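Local coordinates for periplasmic binding protein (Agrobacterium tumefaciens str. B6, PDB 5L9G) that binds the opine mannopine and, as the periplasmic solute-binding component of an ABC transporter, probably delivers it for uptake into the bacterium, at residues F57-E62 against W156-G161; A61-Q66 against V72-I77; D83-K88 against F326-A331; M162-A167 against D246-T251. All blocks are in the same frame, centred on the assembly; numbering follows the deposited sequence.

Interactions 1 and 3 bridge the lobe built on strands 23-27, 52-56 and 76-80 and the elements facing it, and both touch mannopine. Interaction 1 stacks two amides, whereas interaction 3 packs a proline and a glutamine amide of helix 84-89 on two alanines of helix 324-343, beside a water. Interaction 2 stays inside one lobe; it shares Ala61 and Glu62 with interaction 1, buries more surface (348 Å² against 142 Å²) and combines hydrogen bonds from main-chain N-H groups to a glutamine side chain with packing on an indole. Interaction 4 is small, at 67 Å², yet both its touching residues are buried, and its Glu164 is hydrogen-bonded to Trp327 of interaction 3. The other three are partly buried; only interactions 2 and 3 include an exposed touching residue.

Interaction 1 (F57-E62 against W156-G161); sequences FQNWAE and WNQPIG. With MO0 (mannopine), chain C.
The carboxamides of Asn59 and Gln158 lie one over the other, their planes only 10° apart, with Gln158 CD 3.9 Å from Asn59 ND2. Beside this amide stack, Gln158 CB sits over the centre of the Trp156 indole, 3.5 Å above its plane, while Ile160 O and the mannopine hydroxyl OAC lie at the indole's edge, in its plane. Asn59 C is likewise at the edge of the Phe57 ring. Gln158 crosses to Asn59 because its chain is extended beyond CG (chi2 -177°), and CD also comes 3.9 Å from Gln58 O. That carbonyl has a further partner: mannopine OAC donates to Gln58 O at 3.1 Å.

The loop carrying these atoms is fixed from within. Asn59 and Glu62 form a capping box at the start of helix 61-69: Ala61 N donates to Asn59 OD1 (3.0 Å), and Asn59 N donates to Glu62 OE2 (3.1 Å). Gln58 N reaches the same oxygen from the same face of the carboxylate. The Gln58 side chain turns elsewhere, its NE2 bonding to Ser28 O. One polar carbonyl thus faces both ligand and opposing loop, consistent with a binding cleft whose two sides come together around mannopine.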
# COMPACT_ATOMS: atom_id res chain seq x y z
N PHE A 57 -5.61 -11.14 3.80
CA PHE A 57 -5.13 -10.68 5.10
C PHE A 57 -4.79 -9.19 4.99
O PHE A 57 -4.57 -8.68 3.89
CB PHE A 57 -3.89 -11.48 5.57
CG PHE A 57 -2.58 -11.10 4.93
CD1 PHE A 57 -2.30 -11.42 3.61
CD2 PHE A 57 -1.62 -10.36 5.65
CE1 PHE A 57 -1.10 -11.03 3.01
CE2 PHE A 57 -0.41 -10.00 5.06
CZ PHE A 57 -0.16 -10.32 3.74
N GLN A 58 -4.72 -8.52 6.14
CA GLN A 58 -4.43 -7.08 6.16
C GLN A 58 -3.13 -6.74 6.83
O GLN A 58 -2.50 -5.74 6.47
CB GLN A 58 -5.56 -6.28 6.83
CG GLN A 58 -6.95 -6.42 6.20
CD GLN A 58 -6.95 -6.04 4.73
OE1 GLN A 58 -6.31 -5.06 4.30
NE2 GLN A 58 -7.65 -6.83 3.94
N ASN A 59 -2.74 -7.51 7.86
CA ASN A 59 -1.57 -7.20 8.69
C ASN A 59 -0.49 -8.27 8.56
O ASN A 59 -0.80 -9.45 8.73
CB ASN A 59 -2.04 -7.05 10.14
CG ASN A 59 -1.06 -6.40 11.09
OD1 ASN A 59 0.14 -6.64 11.05
ND2 ASN A 59 -1.57 -5.59 12.00
N TRP A 60 0.78 -7.87 8.28
CA TRP A 60 1.93 -8.79 8.15
C TRP A 60 2.06 -9.70 9.39
O TRP A 60 2.56 -10.82 9.29
CB TRP A 60 3.25 -8.01 7.93
CG TRP A 60 3.82 -7.43 9.19
CD1 TRP A 60 3.46 -6.25 9.78
CD2 TRP A 60 4.78 -8.04 10.07
NE1 TRP A 60 4.17 -6.07 10.95
CE2 TRP A 60 4.96 -7.16 11.16
CE3 TRP A 60 5.46 -9.27 10.06
CZ2 TRP A 60 5.85 -7.45 12.21
CZ3 TRP A 60 6.33 -9.56 11.10
CH2 TRP A 60 6.52 -8.66 12.17
N ALA A 61 1.61 -9.19 10.58
CA ALA A 61 1.66 -9.95 11.83
C ALA A 61 0.84 -11.26 11.78
O ALA A 61 1.11 -12.18 12.55
CB ALA A 61 1.21 -9.07 12.99
N GLU A 62 -0.11 -11.37 10.82
CA GLU A 62 -0.91 -12.59 10.61
C GLU A 62 -0.01 -13.69 10.01
O GLU A 62 -0.15 -14.86 10.36
CB GLU A 62 -2.12 -12.31 9.70
CG GLU A 62 -3.10 -11.27 10.23
CD GLU A 62 -4.28 -10.96 9.31
OE1 GLU A 62 -4.96 -11.94 8.92
OE2 GLU A 62 -4.48 -9.78 8.95
N TRP A 156 -6.23 4.95 8.20
CA TRP A 156 -5.95 3.52 8.27
C TRP A 156 -5.75 3.10 9.74
O TRP A 156 -5.30 3.91 10.56
CB TRP A 156 -4.66 3.23 7.49
CG TRP A 156 -4.41 1.78 7.14
CD1 TRP A 156 -5.32 0.75 7.15
CD2 TRP A 156 -3.17 1.22 6.71
NE1 TRP A 156 -4.70 -0.42 6.76
CE2 TRP A 156 -3.39 -0.15 6.45
CE3 TRP A 156 -1.89 1.76 6.47
CZ2 TRP A 156 -2.37 -1.00 5.99
CZ3 TRP A 156 -0.88 0.92 6.02
CH2 TRP A 156 -1.12 -0.45 5.81
N ASN A 157 -6.04 1.83 10.08
CA ASN A 157 -5.79 1.37 11.45
C ASN A 157 -4.34 0.85 11.60
O ASN A 157 -4.00 0.28 12.64
CB ASN A 157 -6.83 0.31 11.90
CG ASN A 157 -6.63 -1.02 11.24
OD1 ASN A 157 -6.09 -1.10 10.13
ND2 ASN A 157 -6.99 -2.09 11.94
N GLN A 158 -3.53 0.97 10.53
CA GLN A 158 -2.10 0.62 10.55
C GLN A 158 -1.30 1.90 10.26
O GLN A 158 -1.86 2.81 9.62
CB GLN A 158 -1.77 -0.53 9.61
CG GLN A 158 -2.43 -1.84 10.04
CD GLN A 158 -2.03 -2.97 9.14
OE1 GLN A 158 -2.85 -3.55 8.41
NE2 GLN A 158 -0.76 -3.29 9.18
N PRO A 159 -0.04 2.03 10.74
CA PRO A 159 0.64 3.34 10.70
C PRO A 159 1.38 3.78 9.45
O PRO A 159 1.66 4.98 9.37
CB PRO A 159 1.63 3.25 11.87
CG PRO A 159 1.98 1.82 11.95
CD PRO A 159 0.71 1.07 11.60
N ILE A 160 1.75 2.88 8.52
CA ILE A 160 2.51 3.30 7.31
C ILE A 160 1.72 4.33 6.49
O ILE A 160 0.62 4.05 6.05
CB ILE A 160 3.05 2.12 6.46
CG1 ILE A 160 4.07 1.28 7.31
CG2 ILE A 160 3.71 2.65 5.16
CD1 ILE A 160 4.37 -0.13 6.76
N GLY A 161 2.30 5.52 6.36
CA GLY A 161 1.67 6.63 5.64
C GLY A 161 0.93 7.56 6.58
O GLY A 161 0.79 8.75 6.29
OAB MO0 C . 2.28 -5.63 4.24
CAF MO0 C . 0.99 -6.01 4.62
CAG MO0 C . -0.09 -5.03 4.20
OAC MO0 C . -0.25 -4.06 5.17
CAH MO0 C . 0.09 -4.47 2.80
OAM MO0 C . 0.19 -5.48 1.86
CAI MO0 C . -0.95 -3.43 2.38
OAD MO0 C . -2.23 -3.98 2.36
CAJ MO0 C . -0.58 -2.76 1.09
OAE MO0 C . 0.66 -2.13 1.23
CAK MO0 C . -1.64 -1.78 0.55
N MO0 C . -1.91 -2.10 -0.86
CA MO0 C . -2.75 -1.08 -1.53
C MO0 C . -4.17 -1.57 -1.66
O MO0 C . -4.50 -2.64 -1.10
CB MO0 C . -2.20 -0.65 -2.87
CG MO0 C . -2.45 -1.66 -3.96
CD MO0 C . -1.52 -1.52 -5.12
OE1 MO0 C . -2.00 -0.87 -6.26
NE2 MO0 C . -0.36 -1.97 -5.13
OXT MO0 C . -5.05 -0.89 -2.27

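Interaction 2 (A61-Q66 against V72-I77); sequences AEARAQ and VTWDII
Gln66 and Trp74 both place CG anti to the carbonyl carbon, and in Gln66 (chi1 -75°) the chain then runs out extended, carrying its amide from helix 61-69 across the indole of Trp74. NE2 ends over the centre of one indole face, 3.3 Å above the plane. The amide is not laid flat there; its plane is turned 41° from the ring, which directs OE1 toward the backbone of the opposing loop. Two main-chain donors grip that oxygen. Trp74 N approaches in the carbonyl plane, on a lone pair, at 3.2 Å and with a nearly straight N-H...O angle of 163°; Thr73 N comes from above the plane to OE1 at 3.0 Å. Thr73 OG1 adds a weak third bond to OE1 at 3.4 Å. Sharing one acceptor in this way holds the amide's rotation and the turn of the chain together.

Apolar contacts extend the interface along the helix. Ala63 CB touches Trp74 CZ3 at 3.9 Å and Ile77 CD1 at 3.8 Å, while Glu62 CB lies 3.9 Å from Trp74 CH2. The indole is held further by Asp55, which accepts from NE1, and by the Phe57 ring. The contact lies in the beta-alpha-beta crossover from strand 52-56 through helix 61-69 to strand 76-80, with strand 23-27 between the two parallel strands.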
# COMPACT_ATOMS: atom_id res chain seq x y z
N ALA A 61 1.61 -9.19 10.58
CA ALA A 61 1.66 -9.95 11.83
C ALA A 61 0.84 -11.26 11.78
O ALA A 61 1.11 -12.18 12.55
CB ALA A 61 1.21 -9.07 12.99
N GLU A 62 -0.11 -11.37 10.82
CA GLU A 62 -0.91 -12.59 10.61
C GLU A 62 -0.01 -13.69 10.01
O GLU A 62 -0.15 -14.86 10.36
CB GLU A 62 -2.12 -12.31 9.70
CG GLU A 62 -3.10 -11.27 10.23
CD GLU A 62 -4.28 -10.96 9.31
OE1 GLU A 62 -4.96 -11.94 8.92
OE2 GLU A 62 -4.48 -9.78 8.95
N ALA A 63 0.96 -13.28 9.15
CA ALA A 63 1.94 -14.22 8.57
C ALA A 63 2.89 -14.67 9.68
O ALA A 63 3.28 -15.85 9.72
CB ALA A 63 2.71 -13.54 7.45
N ARG A 64 3.24 -13.74 10.61
CA ARG A 64 4.09 -14.02 11.77
C ARG A 64 3.41 -15.05 12.68
O ARG A 64 4.07 -16.00 13.10
CB ARG A 64 4.45 -12.74 12.54
CG ARG A 64 5.44 -13.01 13.69
CD ARG A 64 5.92 -11.77 14.42
NE ARG A 64 4.80 -10.97 14.92
CZ ARG A 64 4.94 -9.80 15.53
NH1 ARG A 64 6.15 -9.30 15.76
NH2 ARG A 64 3.87 -9.13 15.93
N ALA A 65 2.09 -14.88 12.95
CA ALA A 65 1.30 -15.80 13.79
C ALA A 65 1.32 -17.22 13.23
O ALA A 65 1.42 -18.17 14.02
CB ALA A 65 -0.12 -15.31 13.94
N GLN A 66 1.26 -17.37 11.88
CA GLN A 66 1.34 -18.69 11.23
C GLN A 66 2.71 -19.33 11.48
O GLN A 66 2.78 -20.53 11.77
CB GLN A 66 1.08 -18.59 9.72
CG GLN A 66 -0.39 -18.36 9.37
CD GLN A 66 -0.73 -18.76 7.96
OE1 GLN A 66 0.06 -19.34 7.21
NE2 GLN A 66 -1.97 -18.49 7.57
N VAL A 72 2.25 -23.34 9.06
CA VAL A 72 2.28 -22.39 7.94
C VAL A 72 1.42 -22.97 6.79
O VAL A 72 1.71 -24.06 6.30
CB VAL A 72 3.72 -22.03 7.48
CG1 VAL A 72 3.70 -21.16 6.23
CG2 VAL A 72 4.50 -21.34 8.60
N THR A 73 0.36 -22.23 6.40
CA THR A 73 -0.52 -22.64 5.30
C THR A 73 -0.31 -21.75 4.06
O THR A 73 -0.54 -22.21 2.95
CB THR A 73 -2.01 -22.73 5.72
OG1 THR A 73 -2.45 -21.49 6.28
CG2 THR A 73 -2.27 -23.87 6.70
N TRP A 74 0.14 -20.50 4.25
CA TRP A 74 0.38 -19.57 3.15
C TRP A 74 1.73 -19.83 2.48
O TRP A 74 2.70 -20.17 3.17
CB TRP A 74 0.37 -18.12 3.67
CG TRP A 74 -0.97 -17.63 4.15
CD1 TRP A 74 -2.19 -18.15 3.87
CD2 TRP A 74 -1.20 -16.44 4.91
NE1 TRP A 74 -3.18 -17.39 4.45
CE2 TRP A 74 -2.59 -16.33 5.09
CE3 TRP A 74 -0.35 -15.49 5.51
CZ2 TRP A 74 -3.16 -15.29 5.84
CZ3 TRP A 74 -0.92 -14.44 6.22
CH2 TRP A 74 -2.31 -14.36 6.39
N ASP A 75 1.78 -19.69 1.15
CA ASP A 75 3.06 -19.83 0.43
C ASP A 75 3.56 -18.43 0.07
O ASP A 75 4.58 -17.99 0.61
CB ASP A 75 2.90 -20.69 -0.82
CG ASP A 75 2.68 -22.16 -0.50
OD1 ASP A 75 3.51 -22.75 0.20
OD2 ASP A 75 1.63 -22.68 -0.86
N ILE A 76 2.83 -17.73 -0.80
CA ILE A 76 3.17 -16.36 -1.22
C ILE A 76 2.28 -15.36 -0.48
O ILE A 76 1.05 -15.50 -0.45
CB ILE A 76 3.05 -16.19 -2.77
CG1 ILE A 76 3.94 -17.21 -3.52
CG2 ILE A 76 3.33 -14.71 -3.20
CD1 ILE A 76 3.61 -17.40 -4.99
N ILE A 77 2.91 -14.30 0.05
CA ILE A 77 2.18 -13.20 0.67
C ILE A 77 2.52 -11.91 -0.05
O ILE A 77 3.69 -11.67 -0.38
CB ILE A 77 2.40 -13.07 2.21
CG1 ILE A 77 3.92 -13.02 2.59
CG2 ILE A 77 1.66 -14.20 2.95
CD1 ILE A 77 4.22 -12.65 4.06

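Interaction 3 (D83-K88 against F326-A331); sequences DEPQAK and FWAKHA. With MO0 (mannopine), chain C; EDO (1,2-ethanediol), chain F.
Next to the mannopine pocket, Pro85 and Gln86 at the start of helix 84-89 pack on Ala328 and Ala331 of helix 324-343. Pro85 CB presses on Ala328 CB at 3.5 Å, tighter than usual for two carbons, and the backbones approach closely here, with Pro85 CA 5.1 Å from Ala328 CA. Gln86 brings the flat end of its side chain to the methyl of Ala331: OE1 is 3.3 Å from Ala331 CB. Its CG lies between the backbone N and the carbonyl carbon (chi1 66°), and the chain then runs straight out, which sets the amide beside Asp83, where NE2 donates to Asp83 OD1 at 2.9 Å. That bond is bent, at 133°, and meets the carboxylate on its anti side.

The other carboxylate oxygen belongs to the ligand site: mannopine OAB donates to Asp83 OD2 at 2.9 Å. Gln86 is therefore a second-shell residue that steadies a first-shell acceptor while its outer end touches the opposing helix. Between the helices a water accepts from Gln86 N at 2.9 Å and donates weakly to Trp327 O. Such an arrangement, a ligand-binding loop and the helix that follows it meeting the C-terminal helix, fits the closed, ligand-bound form of a two-lobed periplasmic binding protein.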
# COMPACT_ATOMS: atom_id res chain seq x y z
N ASP A 83 6.99 -3.13 5.26
CA ASP A 83 6.81 -4.19 6.26
C ASP A 83 7.87 -5.27 6.07
O ASP A 83 8.08 -6.09 6.97
CB ASP A 83 5.40 -4.83 6.16
CG ASP A 83 4.35 -4.10 6.95
OD1 ASP A 83 4.71 -3.45 7.96
OD2 ASP A 83 3.17 -4.19 6.58
N GLU A 84 8.54 -5.29 4.90
CA GLU A 84 9.57 -6.27 4.57
C GLU A 84 10.73 -6.30 5.61
O GLU A 84 11.06 -7.40 6.07
CB GLU A 84 10.09 -6.09 3.13
CG GLU A 84 11.10 -7.14 2.69
CD GLU A 84 12.57 -6.84 2.93
OE1 GLU A 84 13.37 -7.80 2.82
OE2 GLU A 84 12.95 -5.67 3.16
N PRO A 85 11.31 -5.16 6.06
CA PRO A 85 12.40 -5.26 7.05
C PRO A 85 12.00 -5.93 8.37
O PRO A 85 12.71 -6.83 8.81
CB PRO A 85 12.85 -3.80 7.23
CG PRO A 85 12.40 -3.09 5.98
CD PRO A 85 11.09 -3.76 5.63
N GLN A 86 10.85 -5.53 8.97
CA GLN A 86 10.41 -6.13 10.24
C GLN A 86 9.97 -7.60 10.09
O GLN A 86 10.21 -8.39 11.00
CB GLN A 86 9.35 -5.28 10.96
CG GLN A 86 7.99 -5.14 10.26
CD GLN A 86 7.03 -4.31 11.08
OE1 GLN A 86 7.05 -4.32 12.33
NE2 GLN A 86 6.20 -3.54 10.41
N ALA A 87 9.37 -7.96 8.92
CA ALA A 87 8.97 -9.36 8.65
C ALA A 87 10.22 -10.23 8.51
O ALA A 87 10.28 -11.32 9.10
CB ALA A 87 8.12 -9.43 7.39
N LYS A 88 11.24 -9.74 7.77
CA LYS A 88 12.52 -10.44 7.58
C LYS A 88 13.26 -10.63 8.92
O LYS A 88 13.80 -11.71 9.17
CB LYS A 88 13.40 -9.68 6.56
CG LYS A 88 14.73 -10.37 6.24
CD LYS A 88 15.29 -9.96 4.88
CE LYS A 88 15.88 -8.58 4.83
NZ LYS A 88 16.07 -8.15 3.42
N PHE A 326 13.31 3.80 7.62
CA PHE A 326 12.64 4.37 8.78
C PHE A 326 11.83 3.26 9.47
O PHE A 326 11.92 3.09 10.69
CB PHE A 326 11.68 5.51 8.39
CG PHE A 326 10.83 5.98 9.55
CD1 PHE A 326 11.36 6.85 10.51
CD2 PHE A 326 9.53 5.53 9.71
CE1 PHE A 326 10.59 7.25 11.61
CE2 PHE A 326 8.76 5.92 10.82
CZ PHE A 326 9.30 6.78 11.75
N TRP A 327 11.03 2.54 8.67
CA TRP A 327 10.17 1.46 9.15
C TRP A 327 10.97 0.27 9.68
O TRP A 327 10.51 -0.38 10.62
CB TRP A 327 9.15 1.10 8.07
CG TRP A 327 8.17 2.22 7.91
CD1 TRP A 327 8.23 3.23 7.00
CD2 TRP A 327 7.15 2.59 8.85
NE1 TRP A 327 7.24 4.16 7.26
CE2 TRP A 327 6.57 3.79 8.40
CE3 TRP A 327 6.63 1.98 10.01
CZ2 TRP A 327 5.53 4.43 9.08
CZ3 TRP A 327 5.59 2.60 10.68
CH2 TRP A 327 5.04 3.80 10.20
N ALA A 328 12.19 0.05 9.19
CA ALA A 328 13.07 -1.00 9.70
C ALA A 328 13.46 -0.72 11.16
O ALA A 328 13.59 -1.64 11.98
CB ALA A 328 14.34 -1.08 8.84
N LYS A 329 13.62 0.55 11.49
CA LYS A 329 14.05 1.01 12.80
C LYS A 329 12.91 1.32 13.79
O LYS A 329 13.05 1.03 14.97
CB LYS A 329 14.97 2.24 12.59
CG LYS A 329 15.77 2.68 13.76
CD LYS A 329 16.65 3.87 13.36
CE LYS A 329 17.34 4.46 14.54
NZ LYS A 329 18.19 5.63 14.16
N HIS A 330 11.79 1.91 13.32
CA HIS A 330 10.75 2.38 14.24
C HIS A 330 9.37 1.75 14.12
O HIS A 330 8.46 2.23 14.80
CB HIS A 330 10.63 3.91 14.10
CG HIS A 330 11.91 4.62 14.38
ND1 HIS A 330 12.66 5.18 13.37
CD2 HIS A 330 12.56 4.81 15.56
CE1 HIS A 330 13.71 5.73 13.95
NE2 HIS A 330 13.70 5.52 15.27
N ALA A 331 9.22 0.66 13.33
CA ALA A 331 7.92 -0.01 13.17
C ALA A 331 7.26 -0.41 14.49
O ALA A 331 6.07 -0.15 14.66
CB ALA A 331 8.04 -1.21 12.26
OAB MO0 C . 2.28 -5.63 4.24
CAF MO0 C . 0.99 -6.01 4.62
CAG MO0 C . -0.09 -5.03 4.20
OAC MO0 C . -0.25 -4.06 5.17
CAH MO0 C . 0.09 -4.47 2.80
OAM MO0 C . 0.19 -5.48 1.86
CAI MO0 C . -0.95 -3.43 2.38
OAD MO0 C . -2.23 -3.98 2.36
CAJ MO0 C . -0.58 -2.76 1.09
OAE MO0 C . 0.66 -2.13 1.23
CAK MO0 C . -1.64 -1.78 0.55
N MO0 C . -1.91 -2.10 -0.86
CA MO0 C . -2.75 -1.08 -1.53
C MO0 C . -4.17 -1.57 -1.66
O MO0 C . -4.50 -2.64 -1.10
CB MO0 C . -2.20 -0.65 -2.87
CG MO0 C . -2.45 -1.66 -3.96
CD MO0 C . -1.52 -1.52 -5.12
OE1 MO0 C . -2.00 -0.87 -6.26
NE2 MO0 C . -0.36 -1.97 -5.13
OXT MO0 C . -5.05 -0.89 -2.27
C1 EDO F . 15.54 -1.60 15.10
O1 EDO F . 16.35 -1.53 13.93
C2 EDO F . 15.67 -0.29 15.93
O2 EDO F . 14.83 -0.30 17.08
O HOH W 1 9.77 -2.85 8.64

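Interaction 4 (M162-A167 against D246-T251); sequences MIEAAA and DAQLGT
Polar approach dominates the meeting of Glu164, on helix 162-169, with Gln248, on strand 240-256. The carboxylate and the amide stand nearly perpendicular, their planes 74° apart, and Gln248 CD lies 4.1 Å from Glu164 OE1. Torsions explain the encounter: Gln248 extends straight from the strand, CG anti to its main-chain nitrogen (chi1 -180°), whereas Glu164 bends at chi2 (96°) so that its carboxylate swings across to meet the amide.

Hydrogen bonds to the carboxylate come from further partners. OE1 is bonded to Tyr178 OH and to Trp327 NE1, and OE2 to Gly161 N, the N-cap position of the same helix. With both oxygens of a buried acid supplied in this way, a negative charge would probably be well tolerated.

Backbone bonding sets the frame on each side. Ala167 N donates to Ile163 O at 3.2 Å within the helix, while Gln248 pairs with Thr123 of strand 115-128, and Leu249 with Tyr320.

The contact thus sets helix 162-169, of the lobe holding strand 153-156, against strand 240-256, which further along pairs with strand 76-80 of the other lobe, consistent with the strands that pass between lobes in two-lobed solute-binding proteins.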
# COMPACT_ATOMS: atom_id res chain seq x y z
N MET A 162 0.47 7.05 7.74
CA MET A 162 -0.28 7.83 8.74
C MET A 162 0.62 8.69 9.62
O MET A 162 0.29 9.86 9.87
CB MET A 162 -1.19 6.91 9.60
CG MET A 162 -2.05 5.94 8.76
SD MET A 162 -3.24 6.82 7.69
CE MET A 162 -2.74 6.26 6.09
N ILE A 163 1.76 8.14 10.09
CA ILE A 163 2.74 8.89 10.89
C ILE A 163 3.32 10.03 10.04
O ILE A 163 3.41 11.17 10.50
CB ILE A 163 3.89 7.97 11.43
CG1 ILE A 163 3.34 6.74 12.23
CG2 ILE A 163 4.94 8.76 12.24
CD1 ILE A 163 2.54 7.01 13.54
N GLU A 164 3.69 9.71 8.79
CA GLU A 164 4.26 10.66 7.84
C GLU A 164 3.26 11.76 7.50
O GLU A 164 3.68 12.92 7.33
CB GLU A 164 4.73 9.96 6.56
CG GLU A 164 5.82 8.92 6.76
CD GLU A 164 5.31 7.49 6.89
OE1 GLU A 164 5.99 6.56 6.40
OE2 GLU A 164 4.24 7.29 7.51
N ALA A 165 1.93 11.41 7.42
CA ALA A 165 0.85 12.38 7.14
C ALA A 165 0.86 13.47 8.21
O ALA A 165 0.79 14.64 7.87
CB ALA A 165 -0.51 11.67 7.11
N ALA A 166 1.02 13.08 9.48
CA ALA A 166 1.08 14.01 10.61
C ALA A 166 2.32 14.91 10.51
O ALA A 166 2.19 16.12 10.73
CB ALA A 166 1.07 13.24 11.92
N ALA A 167 3.49 14.34 10.13
CA ALA A 167 4.74 15.12 9.95
C ALA A 167 4.50 16.19 8.87
O ALA A 167 4.80 17.36 9.12
CB ALA A 167 5.88 14.20 9.54
N ASP A 246 0.99 15.74 -1.56
CA ASP A 246 1.33 15.17 -0.23
C ASP A 246 1.07 13.67 -0.12
O ASP A 246 1.05 13.13 1.00
CB ASP A 246 0.63 15.93 0.92
CG ASP A 246 1.26 17.23 1.31
OD1 ASP A 246 2.44 17.47 0.91
OD2 ASP A 246 0.61 18.00 2.05
N ALA A 247 0.86 12.98 -1.25
CA ALA A 247 0.64 11.54 -1.17
C ALA A 247 1.99 10.81 -0.98
O ALA A 247 3.06 11.34 -1.32
CB ALA A 247 -0.05 11.03 -2.43
N GLN A 248 1.94 9.61 -0.41
CA GLN A 248 3.13 8.79 -0.22
C GLN A 248 3.17 7.77 -1.36
O GLN A 248 2.20 7.04 -1.58
CB GLN A 248 3.08 8.06 1.13
CG GLN A 248 4.32 7.19 1.39
CD GLN A 248 4.19 6.47 2.70
OE1 GLN A 248 4.72 6.92 3.69
NE2 GLN A 248 3.38 5.45 2.80
N LEU A 249 4.31 7.73 -2.07
CA LEU A 249 4.52 6.78 -3.17
C LEU A 249 5.02 5.48 -2.56
O LEU A 249 6.11 5.43 -1.98
CB LEU A 249 5.53 7.39 -4.19
CG LEU A 249 5.99 6.51 -5.37
CD1 LEU A 249 4.82 6.04 -6.20
CD2 LEU A 249 6.97 7.27 -6.26
N GLY A 250 4.16 4.47 -2.60
CA GLY A 250 4.46 3.17 -2.02
C GLY A 250 4.84 2.14 -3.05
O GLY A 250 4.67 2.36 -4.25
N THR A 251 5.32 1.00 -2.56
CA THR A 251 5.68 -0.16 -3.36
C THR A 251 5.11 -1.41 -2.70
O THR A 251 5.33 -1.64 -1.51
CB THR A 251 7.22 -0.25 -3.56
OG1 THR A 251 7.69 0.96 -4.12
CG2 THR A 251 7.62 -1.42 -4.45